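Local coordinates for protein Abbfa_003403 (Acinetobacter baumannii, PDB 4ZXH) that probably builds a peptide product as a four-domain nonribosomal peptide synthetase, with condensation, adenylation, carrier and thioesterase domains in one chain, at residues 1134-1139 against 1295-1300. Residues are numbered along the deposited sequence; the frame is centred on the assembly and turned at random.
Sequences GGWCFG and GDHSSI
Trp1136 and His1297 meet at an oblique angle, ring planes 37° apart, with Trp1136 NE1 over one face of the imidazole. Cys1137 CB lies 3.6 Å above the indole plane, and the carbonyl O of His1297 sits at the indole edge, close to its plane. There Trp1136 NE1 donates a hydrogen bond to His1297 O, 2.9 Å long; the carbonyl points almost straight at the nitrogen, although the N-H...O angle is only 140°, so the bond is not straight. Ile1300 CG2 approaches Trp1136 NE1 obliquely at 4.0 Å.

At the imidazole edge, SG of Cys1137 lies in the ring plane, 3.1 Å from NE2 of His1297. With SG anti to the backbone N (chi1 -169°), the sulfur reaches toward the histidine. On the far side of the ring, ND1 is hydrogen-bonded to Asp1164, which fixes the ring's rotation; the three residues are consistent with a Cys-His-Asp triad, with cysteine standing where thioesterases of this clan usually carry serine. Asp1296 OD1 accepts from Ser1299 N at 2.8 Å, an Asx motif that ties Asp1296 to the start of the 3-10 turn.

Cys1137, with a positive phi, occupies the sharp turn of a probable nucleophile elbow between strand 1131-1136 and helix 1138-1152. The histidine loop runs from edge strand 1288-1293 to helix 1303-1316, while Trp1136 and Ile1300 both rest on Ile1163 of strand 1157-1163.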
# COMPACT_ATOMS: atom_id res chain seq x y z
N GLY A 1134 -23.70 13.99 40.80
CA GLY A 1134 -22.53 13.50 41.47
C GLY A 1134 -21.24 13.99 40.87
O GLY A 1134 -21.25 14.60 39.80
N GLY A 1135 -20.14 13.70 41.55
CA GLY A 1135 -18.84 14.20 41.16
C GLY A 1135 -17.73 13.65 42.04
O GLY A 1135 -17.94 13.25 43.21
N TRP A 1136 -16.54 13.59 41.45
CA TRP A 1136 -15.38 13.18 42.19
C TRP A 1136 -14.70 14.46 42.64
O TRP A 1136 -14.66 15.42 41.88
CB TRP A 1136 -14.45 12.30 41.34
CG TRP A 1136 -13.09 12.22 41.94
CD1 TRP A 1136 -12.73 11.52 43.06
CD2 TRP A 1136 -11.92 12.90 41.50
NE1 TRP A 1136 -11.39 11.71 43.33
CE2 TRP A 1136 -10.87 12.56 42.39
CE3 TRP A 1136 -11.64 13.76 40.43
CZ2 TRP A 1136 -9.57 13.05 42.25
CZ3 TRP A 1136 -10.33 14.25 40.29
CH2 TRP A 1136 -9.33 13.90 41.19
N CYS A 1137 -14.20 14.50 43.86
CA CYS A 1137 -13.51 15.70 44.34
C CYS A 1137 -14.40 16.95 44.19
O CYS A 1137 -15.57 16.96 44.60
CB CYS A 1137 -12.18 15.86 43.59
SG CYS A 1137 -11.01 17.10 44.25
N PHE A 1138 -13.86 17.98 43.56
CA PHE A 1138 -14.56 19.26 43.36
C PHE A 1138 -15.89 19.10 42.60
O PHE A 1138 -16.83 19.87 42.81
CB PHE A 1138 -13.61 20.20 42.63
CG PHE A 1138 -14.15 21.57 42.39
CD1 PHE A 1138 -14.32 22.45 43.44
CD2 PHE A 1138 -14.42 22.00 41.10
CE1 PHE A 1138 -14.80 23.73 43.22
CE2 PHE A 1138 -14.89 23.28 40.86
CZ PHE A 1138 -15.08 24.14 41.92
N GLY A 1139 -15.98 18.09 41.73
CA GLY A 1139 -17.25 17.76 41.10
C GLY A 1139 -18.40 17.62 42.10
O GLY A 1139 -19.49 18.15 41.87
N GLY A 1295 -8.31 2.91 48.57
CA GLY A 1295 -7.75 3.87 47.63
C GLY A 1295 -7.49 5.20 48.30
O GLY A 1295 -7.95 5.42 49.43
N ASP A 1296 -6.75 6.09 47.63
CA ASP A 1296 -6.56 7.45 48.14
C ASP A 1296 -7.37 8.40 47.29
O ASP A 1296 -8.20 7.95 46.50
CB ASP A 1296 -5.08 7.86 48.18
CG ASP A 1296 -4.39 7.76 46.82
OD1 ASP A 1296 -4.97 8.13 45.77
OD2 ASP A 1296 -3.22 7.32 46.80
N HIS A 1297 -7.11 9.70 47.43
CA HIS A 1297 -7.91 10.73 46.77
C HIS A 1297 -7.95 10.58 45.26
O HIS A 1297 -8.97 10.83 44.63
CB HIS A 1297 -7.39 12.11 47.13
CG HIS A 1297 -8.27 13.22 46.64
ND1 HIS A 1297 -9.54 13.43 47.12
CD2 HIS A 1297 -8.06 14.16 45.69
CE1 HIS A 1297 -10.08 14.47 46.51
NE2 HIS A 1297 -9.20 14.93 45.63
N SER A 1298 -6.83 10.17 44.67
CA SER A 1298 -6.81 9.87 43.24
C SER A 1298 -7.17 8.41 42.87
O SER A 1298 -7.99 8.17 41.99
CB SER A 1298 -5.44 10.22 42.67
OG SER A 1298 -5.41 11.59 42.36
N SER A 1299 -6.56 7.44 43.55
CA SER A 1299 -6.63 6.05 43.15
C SER A 1299 -7.99 5.41 43.37
O SER A 1299 -8.26 4.33 42.86
CB SER A 1299 -5.56 5.23 43.89
OG SER A 1299 -5.76 5.27 45.30
N ILE A 1300 -8.85 6.08 44.13
CA ILE A 1300 -10.22 5.63 44.33
C ILE A 1300 -10.92 5.47 42.97
O ILE A 1300 -11.81 4.62 42.81
CB ILE A 1300 -11.01 6.61 45.27
CG1 ILE A 1300 -12.42 6.12 45.58
CG2 ILE A 1300 -11.08 7.99 44.67
CD1 ILE A 1300 -12.49 4.95 46.49